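Local atomic coordinates of N(2),N(2)-dimethylguanosine tRNA methyltransferase (PDB entry 2DUL), a protein that probably transfers two methyl groups from S-adenosyl-L-methionine to the exocyclic amine of guanine 26 in tRNA, giving N(2)-dimethylguanosine. Residues 123-128 and 147-152; 192-197 and 361-366; 249-254 and 260-265. One frame throughout, in Å; residues are numbered along the deposited sequence.

Interaction 1: residues 123-128 and 147-152; sequences RLMAER and LDTALR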
loop_
_atom_site.group_PDB
_atom_site.type_symbol
_atom_site.label_atom_id
_atom_site.label_comp_id
_atom_site.label_asym_id
_atom_site.label_seq_id
_atom_site.Cartn_x
_atom_site.Cartn_y
_atom_site.Cartn_z
ATOM N N ARG A 123 10.379 -19.296 -2.292
ATOM C CA ARG A 123 10.752 -20.387 -3.183
ATOM C C ARG A 123 9.907 -20.329 -4.451
ATOM O O ARG A 123 10.429 -20.473 -5.559
ATOM C CB ARG A 123 10.581 -21.738 -2.484
ATOM C CG ARG A 123 11.086 -22.925 -3.299
ATOM C CD ARG A 123 11.210 -24.163 -2.420
ATOM N NE ARG A 123 11.617 -25.353 -3.167
ATOM C CZ ARG A 123 10.812 -26.056 -3.959
ATOM N NH1 ARG A 123 9.547 -25.691 -4.114
ATOM N NH2 ARG A 123 11.271 -27.126 -4.595
ATOM N N LEU A 124 8.605 -20.107 -4.294
ATOM C CA LEU A 124 7.730 -20.015 -5.461
ATOM C C LEU A 124 8.134 -18.850 -6.373
ATOM O O LEU A 124 8.258 -19.019 -7.588
ATOM C CB LEU A 124 6.265 -19.847 -5.035
ATOM C CG LEU A 124 5.264 -19.654 -6.183
ATOM C CD1 LEU A 124 5.357 -20.810 -7.176
ATOM C CD2 LEU A 124 3.866 -19.555 -5.613
ATOM N N MET A 125 8.349 -17.671 -5.796
ATOM C CA MET A 125 8.728 -16.509 -6.600
ATOM C C MET A 125 10.095 -16.671 -7.267
ATOM O O MET A 125 10.320 -16.150 -8.366
ATOM C CB MET A 125 8.679 -15.234 -5.747
ATOM C CG MET A 125 7.256 -14.868 -5.313
ATOM S SD MET A 125 7.131 -13.247 -4.541
ATOM C CE MET A 125 7.992 -13.542 -2.958
ATOM N N ALA A 126 11.002 -17.397 -6.616
ATOM C CA ALA A 126 12.327 -17.638 -7.188
ATOM C C ALA A 126 12.191 -18.554 -8.404
ATOM O O ALA A 126 12.970 -18.464 -9.360
ATOM C CB ALA A 126 13.243 -18.279 -6.152
ATOM N N GLU A 127 11.202 -19.443 -8.360
ATOM C CA GLU A 127 10.952 -20.367 -9.462
ATOM C C GLU A 127 10.299 -19.644 -10.648
ATOM O O GLU A 127 10.502 -20.023 -11.802
ATOM C CB GLU A 127 10.047 -21.516 -8.996
ATOM C CG GLU A 127 10.628 -22.321 -7.835
ATOM C CD GLU A 127 9.766 -23.511 -7.437
ATOM O OE1 GLU A 127 8.553 -23.328 -7.192
ATOM O OE2 GLU A 127 10.310 -24.635 -7.359
ATOM N N ARG A 128 9.522 -18.603 -10.361
ATOM C CA ARG A 128 8.832 -17.833 -11.399
ATOM C C ARG A 128 9.501 -16.469 -11.602
ATOM O O ARG A 128 8.958 -15.427 -11.225
ATOM C CB ARG A 128 7.365 -17.629 -11.001
ATOM C CG ARG A 128 6.544 -18.906 -10.823
ATOM C CD ARG A 128 6.156 -19.541 -12.155
ATOM N NE ARG A 128 7.197 -20.415 -12.685
ATOM C CZ ARG A 128 7.789 -20.248 -13.862
ATOM N NH1 ARG A 128 7.449 -19.233 -14.642
ATOM N NH2 ARG A 128 8.720 -21.100 -14.261
ATOM N N LEU A 147 10.352 -9.102 -0.105
ATOM C CA LEU A 147 10.479 -8.025 -1.079
ATOM C C LEU A 147 11.496 -8.199 -2.201
ATOM O O LEU A 147 11.176 -7.956 -3.371
ATOM C CB LEU A 147 10.766 -6.701 -0.368
ATOM C CG LEU A 147 10.943 -5.502 -1.309
ATOM C CD1 LEU A 147 9.636 -5.223 -2.043
ATOM C CD2 LEU A 147 11.376 -4.269 -0.510
ATOM N N ASP A 148 12.717 -8.604 -1.860
ATOM C CA ASP A 148 13.738 -8.743 -2.894
ATOM C C ASP A 148 13.367 -9.782 -3.944
ATOM O O ASP A 148 13.558 -9.561 -5.145
ATOM C CB ASP A 148 15.097 -9.084 -2.281
ATOM C CG ASP A 148 16.227 -8.945 -3.290
ATOM O OD1 ASP A 148 16.425 -7.823 -3.800
ATOM O OD2 ASP A 148 16.908 -9.949 -3.576
ATOM N N THR A 149 12.825 -10.911 -3.506
ATOM C CA THR A 149 12.441 -11.954 -4.448
ATOM C C THR A 149 11.241 -11.516 -5.287
ATOM O O THR A 149 11.166 -11.820 -6.478
ATOM C CB THR A 149 12.125 -13.278 -3.719
ATOM O OG1 THR A 149 13.245 -13.644 -2.901
ATOM C CG2 THR A 149 11.876 -14.406 -4.730
ATOM N N ALA A 150 10.302 -10.791 -4.681
ATOM C CA ALA A 150 9.147 -10.328 -5.441
ATOM C C ALA A 150 9.618 -9.396 -6.557
ATOM O O ALA A 150 9.055 -9.389 -7.652
ATOM C CB ALA A 150 8.165 -9.599 -4.529
ATOM N N LEU A 151 10.659 -8.618 -6.274
ATOM C CA LEU A 151 11.197 -7.680 -7.250
ATOM C C LEU A 151 11.869 -8.384 -8.426
ATOM O O LEU A 151 12.142 -7.757 -9.451
ATOM C CB LEU A 151 12.177 -6.717 -6.575
ATOM C CG LEU A 151 11.503 -5.608 -5.767
ATOM C CD1 LEU A 151 12.525 -4.891 -4.893
ATOM C CD2 LEU A 151 10.828 -4.624 -6.729
ATOM N N ARG A 152 12.136 -9.680 -8.275
ATOM C CA ARG A 152 12.739 -10.472 -9.343
ATOM C C ARG A 152 11.676 -11.332 -10.039
ATOM O O ARG A 152 11.818 -11.678 -11.210
ATOM C CB ARG A 152 13.856 -11.373 -8.790
ATOM C CG ARG A 152 15.191 -10.664 -8.576
ATOM C CD ARG A 152 16.270 -11.597 -8.028
ATOM N NE ARG A 152 16.207 -11.701 -6.571
ATOM C CZ ARG A 152 15.794 -12.769 -5.899
ATOM N NH1 ARG A 152 15.401 -13.862 -6.539
ATOM N NH2 ARG A 152 15.752 -12.732 -4.574
#
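Met125 meets Thr149 and Ala150 where the helical segments 123-127 and 147-152 run roughly parallel, their local axes 25° apart and 8.6 Å from each other at closest approach. Met125 CB lies against the Thr149 methyl, CG2, at 3.5 Å, closer than carbon atoms usually come. With CG set beside the backbone N (chi1 -67°), the chain then runs toward residues 147-152 until SD rests on Ala150, 3.7 Å from Ala150 CA and nearly as near to Ala150 CB. A bend at chi3 (-70°) turns CE along that helix, 4.0 Å from Ala150 N. Thr149 CG2 also lies 3.6 Å from Ala126 N, so the methyl rests where the side chain of Met125 leaves the backbone and the next residue begins. The hydroxyl of Thr149 is held by Asn122, and Arg152 NH2 gives it a second, weak bond while making a salt bridge to Asp148 OD2 (3.2 Å). On the side facing the sheet, Met125 touches Leu52 and Ala150 touches Leu160. Side-by-side helices over one face of a mainly parallel sheet are characteristic of the Rossmann-like class I methyltransferase fold, and Ala121, a predicted S-adenosyl-L-methionine-binding residue, lies about 4 Å from Met125 between side chains.

Interaction 2: residues 192-197 and 361-366; sequences CHEVGT and GIKTSA
A buried salt bridge between the first turn of helix 192-209 and strand 361-364, the middle strand of a small antiparallel sheet, joins parts of the chain more than 160 residues apart. Glu194 and Lys363 reach for each other from opposite directions, and their side chains span the 11.4 Å between Glu194 CA and Lys363 CA. The glutamate has CG opposite the backbone N (chi1 -173°) and is extended beyond CG, which carries the carboxylate out toward strand 361-364. Lys363 arrives by a bent route, turning at chi2 and again at chi4 (62°). Its NZ donates to Glu194 OE1 at 2.8 Å, on the syn side and 28° out of the carboxylate plane; Glu194 OE2 is farther from the same NZ, at 3.3 Å. Both charged ends have further partners: OE2 takes a salt bridge from Arg198 and a bond from Leu320 N, while NZ also donates to the carbonyls of Ile318 and Leu320. A glutamine here would probably leave the buried ammonium of Lys363 and the guanidinium of Arg198 without their shared counter-charge. Around the pair, Lys363 packs on Thr353 and Thr355 of strand 352-355, Ile362 faces helix 338-347, and Thr197 touches Ala220 and Tyr222 of strand 213-223, placing the bridge between the helix on that edge strand and the C-terminal sheet.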
loop_
_atom_site.group_PDB
_atom_site.type_symbol
_atom_site.label_atom_id
_atom_site.label_comp_id
_atom_site.label_asym_id
_atom_site.label_seq_id
_atom_site.Cartn_x
_atom_site.Cartn_y
_atom_site.Cartn_z
ATOM N N CYS A 192 3.634 10.440 11.564
ATOM C CA CYS A 192 4.067 9.051 11.407
ATOM C C CYS A 192 3.327 8.182 10.392
ATOM O O CYS A 192 3.956 7.366 9.715
ATOM C CB CYS A 192 4.107 8.342 12.768
ATOM S SG CYS A 192 2.518 7.947 13.501
ATOM N N HIS A 193 2.011 8.341 10.268
ATOM C CA HIS A 193 1.272 7.538 9.303
ATOM C C HIS A 193 1.811 7.794 7.891
ATOM O O HIS A 193 2.003 6.858 7.112
ATOM C CB HIS A 193 -0.221 7.869 9.359
ATOM C CG HIS A 193 -0.882 7.464 10.641
ATOM N ND1 HIS A 193 -2.142 7.896 10.998
ATOM C CD2 HIS A 193 -0.457 6.668 11.651
ATOM C CE1 HIS A 193 -2.463 7.385 12.174
ATOM N NE2 HIS A 193 -1.457 6.636 12.593
ATOM N N GLU A 194 2.064 9.057 7.561
ATOM C CA GLU A 194 2.575 9.354 6.230
ATOM C C GLU A 194 4.054 9.012 6.092
ATOM O O GLU A 194 4.467 8.467 5.069
ATOM C CB GLU A 194 2.360 10.821 5.845
ATOM C CG GLU A 194 2.752 11.063 4.379
ATOM C CD GLU A 194 2.473 12.462 3.881
ATOM O OE1 GLU A 194 1.570 13.130 4.424
ATOM O OE2 GLU A 194 3.144 12.886 2.912
ATOM N N VAL A 195 4.855 9.339 7.104
ATOM C CA VAL A 195 6.287 9.037 7.043
ATOM C C VAL A 195 6.485 7.529 6.893
ATOM O O VAL A 195 7.308 7.072 6.088
ATOM C CB VAL A 195 7.026 9.555 8.301
ATOM C CG1 VAL A 195 8.480 9.078 8.300
ATOM C CG2 VAL A 195 6.985 11.077 8.326
ATOM N N GLY A 196 5.715 6.756 7.656
ATOM C CA GLY A 196 5.805 5.309 7.567
ATOM C C GLY A 196 5.460 4.840 6.164
ATOM O O GLY A 196 6.087 3.917 5.627
ATOM N N THR A 197 4.460 5.482 5.564
ATOM C CA THR A 197 4.030 5.133 4.217
ATOM C C THR A 197 5.140 5.482 3.219
ATOM O O THR A 197 5.413 4.716 2.295
ATOM C CB THR A 197 2.724 5.880 3.831
ATOM O OG1 THR A 197 1.658 5.451 4.687
ATOM C CG2 THR A 197 2.338 5.589 2.397
ATOM N N GLY A 361 -5.399 16.588 10.170
ATOM C CA GLY A 361 -4.311 17.016 9.312
ATOM C C GLY A 361 -4.774 17.776 8.082
ATOM O O GLY A 361 -5.825 17.484 7.516
ATOM N N ILE A 362 -3.992 18.767 7.670
ATOM C CA ILE A 362 -4.336 19.540 6.487
ATOM C C ILE A 362 -3.142 19.604 5.544
ATOM O O ILE A 362 -2.052 20.032 5.936
ATOM C CB ILE A 362 -4.751 20.988 6.843
ATOM C CG1 ILE A 362 -6.032 20.980 7.679
ATOM C CG2 ILE A 362 -4.976 21.791 5.561
ATOM C CD1 ILE A 362 -6.373 22.334 8.274
ATOM N N LYS A 363 -3.356 19.150 4.315
ATOM C CA LYS A 363 -2.330 19.183 3.280
ATOM C C LYS A 363 -2.493 20.565 2.664
ATOM O O LYS A 363 -3.611 20.975 2.341
ATOM C CB LYS A 363 -2.609 18.129 2.201
ATOM C CG LYS A 363 -1.535 17.050 2.017
ATOM C CD LYS A 363 -1.738 15.894 2.964
ATOM C CE LYS A 363 -0.995 14.639 2.504
ATOM N NZ LYS A 363 0.488 14.793 2.434
ATOM N N THR A 364 -1.398 21.293 2.501
ATOM C CA THR A 364 -1.500 22.613 1.913
ATOM C C THR A 364 -0.203 23.079 1.284
ATOM O O THR A 364 0.885 22.671 1.695
ATOM C CB THR A 364 -1.938 23.661 2.956
ATOM O OG1 THR A 364 -2.071 24.937 2.321
ATOM C CG2 THR A 364 -0.919 23.767 4.078
ATOM N N SER A 365 -0.330 23.934 0.276
ATOM C CA SER A 365 0.830 24.491 -0.405
ATOM C C SER A 365 1.380 25.664 0.406
ATOM O O SER A 365 2.506 26.110 0.190
ATOM C CB SER A 365 0.427 24.978 -1.802
ATOM O OG SER A 365 -0.629 25.932 -1.728
ATOM N N ALA A 366 0.582 26.152 1.350
ATOM C CA ALA A 366 0.973 27.293 2.173
ATOM C C ALA A 366 2.203 27.061 3.043
ATOM O O ALA A 366 2.434 25.958 3.529
ATOM C CB ALA A 366 -0.197 27.720 3.055
#

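Interaction 3: residues 249-254 and 260-265; sequences YIYFDD and ELEQGF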
loop_
_atom_site.group_PDB
_atom_site.type_symbol
_atom_site.label_atom_id
_atom_site.label_comp_id
_atom_site.label_asym_id
_atom_site.label_seq_id
_atom_site.Cartn_x
_atom_site.Cartn_y
_atom_site.Cartn_z
ATOM N N TYR A 249 14.957 13.201 2.795
ATOM C CA TYR A 249 14.845 13.134 4.247
ATOM C C TYR A 249 13.953 14.237 4.786
ATOM O O TYR A 249 13.706 15.234 4.111
ATOM C CB TYR A 249 16.239 13.231 4.876
ATOM C CG TYR A 249 17.139 12.092 4.455
ATOM C CD1 TYR A 249 17.751 12.090 3.196
ATOM C CD2 TYR A 249 17.296 10.972 5.267
ATOM C CE1 TYR A 249 18.482 10.992 2.754
ATOM C CE2 TYR A 249 18.022 9.868 4.839
ATOM C CZ TYR A 249 18.609 9.883 3.578
ATOM O OH TYR A 249 19.294 8.781 3.141
ATOM N N ILE A 250 13.482 14.047 6.013
ATOM C CA ILE A 250 12.614 15.009 6.670
ATOM C C ILE A 250 13.252 15.474 7.973
ATOM O O ILE A 250 13.861 14.684 8.694
ATOM C CB ILE A 250 11.252 14.375 7.028
ATOM C CG1 ILE A 250 10.531 13.930 5.756
ATOM C CG2 ILE A 250 10.412 15.364 7.831
ATOM C CD1 ILE A 250 9.433 12.918 6.013
ATOM N N TYR A 251 13.111 16.763 8.255
ATOM C CA TYR A 251 13.608 17.359 9.480
ATOM C C TYR A 251 12.341 17.858 10.159
ATOM O O TYR A 251 11.465 18.437 9.512
ATOM C CB TYR A 251 14.562 18.501 9.157
ATOM C CG TYR A 251 15.830 18.010 8.488
ATOM C CD1 TYR A 251 16.867 17.461 9.242
ATOM C CD2 TYR A 251 15.977 18.069 7.102
ATOM C CE1 TYR A 251 18.024 16.984 8.638
ATOM C CE2 TYR A 251 17.129 17.590 6.479
ATOM C CZ TYR A 251 18.150 17.049 7.257
ATOM O OH TYR A 251 19.289 16.567 6.662
ATOM N N PHE A 252 12.239 17.625 11.460
ATOM C CA PHE A 252 11.040 17.997 12.197
ATOM C C PHE A 252 11.381 18.721 13.494
ATOM O O PHE A 252 12.198 18.246 14.280
ATOM C CB PHE A 252 10.248 16.722 12.501
ATOM C CG PHE A 252 8.909 16.960 13.145
ATOM C CD1 PHE A 252 7.819 17.382 12.389
ATOM C CD2 PHE A 252 8.734 16.729 14.507
ATOM C CE1 PHE A 252 6.568 17.565 12.980
ATOM C CE2 PHE A 252 7.488 16.910 15.109
ATOM C CZ PHE A 252 6.404 17.328 14.344
ATOM N N ASP A 253 10.759 19.876 13.712
ATOM C CA ASP A 253 11.003 20.651 14.928
ATOM C C ASP A 253 9.937 20.272 15.954
ATOM O O ASP A 253 8.769 20.606 15.784
ATOM C CB ASP A 253 10.911 22.148 14.639
ATOM C CG ASP A 253 11.435 23.002 15.788
ATOM O OD1 ASP A 253 11.313 22.589 16.967
ATOM O OD2 ASP A 253 11.959 24.099 15.507
ATOM N N ASP A 254 10.344 19.584 17.016
ATOM C CA ASP A 254 9.403 19.145 18.046
ATOM C C ASP A 254 8.700 20.273 18.796
ATOM O O ASP A 254 7.634 20.066 19.378
ATOM C CB ASP A 254 10.110 18.253 19.069
ATOM C CG ASP A 254 10.711 17.014 18.445
ATOM O OD1 ASP A 254 9.993 16.296 17.718
ATOM O OD2 ASP A 254 11.906 16.753 18.691
ATOM N N GLU A 260 10.900 20.249 7.374
ATOM C CA GLU A 260 11.756 20.702 6.280
ATOM C C GLU A 260 12.021 19.468 5.433
ATOM O O GLU A 260 12.078 18.354 5.956
ATOM C CB GLU A 260 13.092 21.234 6.806
ATOM C CG GLU A 260 12.984 22.203 7.971
ATOM C CD GLU A 260 14.343 22.644 8.488
ATOM O OE1 GLU A 260 15.326 21.891 8.306
ATOM O OE2 GLU A 260 14.423 23.739 9.083
ATOM N N LEU A 261 12.188 19.659 4.131
ATOM C CA LEU A 261 12.448 18.535 3.247
ATOM C C LEU A 261 13.821 18.667 2.605
ATOM O O LEU A 261 14.255 19.767 2.273
ATOM C CB LEU A 261 11.396 18.475 2.135
ATOM C CG LEU A 261 9.921 18.517 2.541
ATOM C CD1 LEU A 261 9.061 18.583 1.285
ATOM C CD2 LEU A 261 9.576 17.291 3.380
ATOM N N GLU A 262 14.511 17.545 2.445
ATOM C CA GLU A 262 15.805 17.569 1.788
ATOM C C GLU A 262 15.871 16.425 0.797
ATOM O O GLU A 262 15.878 15.256 1.177
ATOM C CB GLU A 262 16.960 17.451 2.786
ATOM C CG GLU A 262 18.310 17.347 2.084
ATOM C CD GLU A 262 19.489 17.447 3.025
ATOM O OE1 GLU A 262 19.436 16.865 4.130
ATOM O OE2 GLU A 262 20.481 18.101 2.651
ATOM N N GLN A 263 15.909 16.767 -0.485
ATOM C CA GLN A 263 15.970 15.750 -1.515
ATOM C C GLN A 263 17.432 15.381 -1.713
ATOM O O GLN A 263 18.289 16.251 -1.847
ATOM C CB GLN A 263 15.361 16.276 -2.818
ATOM C CG GLN A 263 14.763 15.185 -3.695
ATOM C CD GLN A 263 13.847 15.741 -4.775
ATOM O OE1 GLN A 263 12.978 16.572 -4.500
ATOM N NE2 GLN A 263 14.030 15.273 -6.007
ATOM N N GLY A 264 17.713 14.087 -1.716
ATOM C CA GLY A 264 19.083 13.637 -1.879
ATOM C C GLY A 264 19.209 12.233 -1.330
ATOM O O GLY A 264 18.417 11.827 -0.478
ATOM N N PHE A 265 20.195 11.484 -1.808
ATOM C CA PHE A 265 20.370 10.118 -1.343
ATOM C C PHE A 265 20.773 10.080 0.124
ATOM O O PHE A 265 20.423 9.145 0.842
ATOM C CB PHE A 265 21.408 9.389 -2.200
ATOM C CG PHE A 265 21.443 7.905 -1.966
ATOM C CD1 PHE A 265 22.374 7.342 -1.097
ATOM C CD2 PHE A 265 20.518 7.069 -2.590
ATOM C CE1 PHE A 265 22.386 5.964 -0.848
ATOM C CE2 PHE A 265 20.518 5.691 -2.350
ATOM C CZ PHE A 265 21.459 5.139 -1.473
#
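Tyr249 and Tyr251, two apart on one strand and so on the same face, both set CG beside the backbone N (chi1 -61° and -66°), which leans their rings toward residues 260-265. Glu262, its CG opposite the backbone N and its chain extended beyond, brings its carboxylate to the Tyr251 hydroxyl. There Tyr251 OH donates to Glu262 OE1, 2.6 Å away and nearly in line with the carboxylate C-O bond, while Glu262 CB sits at the ring edge. The same hydroxyl accepts from Arg269 N, and Arg269 also makes a cation-pi contact with Tyr251 and a salt bridge with Glu260 OE1, an oxygen 3.6 Å from Tyr251 CB. Tyr249 extends past the end of the strand pairing, where its OH donates to Phe265 O at 2.6 Å and its CE1 passes 3.3 Å from Gly264 O, at the ring edge. On the other face, Ile250 CG1 touches Leu261 CD2 at 4.2 Å. The backbones are fixed by two hydrogen-bonded pairs: Tyr249 N to Glu262 O (2.8 Å) and its return bond, and Tyr251 N to Glu260 O (3.0 Å) likewise. Ile250 and Leu261 form the non-hydrogen-bonded pair between them. This alternation, with the short strands 158° apart, marks antiparallel pairing; as the strands follow one another through a short connection, they form a beta hairpin, 247-252 and 259-263, in a three-stranded sheet completed by strand 273-277.

Overall arrangement
Interactions 2 and 3 are neighbours, their centres about 13 Å apart and Val195 CG2 packing 3.8 Å from Ile250 CD1, whereas interaction 1 lies about 33 Å from each, between centres. Both touching residues of interaction 2 are buried; interactions 1 and 3 are only partly so. Their chemistry differs with their place in the fold: apolar contact between helices on the methyltransferase sheet in 1, one enclosed charge pair across distant sequence in 2, and backbone bonds with tyrosine hydroxyls within a local hairpin in 3. Helix 192-209 links them: its first turn supplies Glu194 to interaction 2 and Val195 to the packing on interaction 3, and its Tyr207 touches Leu147 and Leu151 of interaction 1.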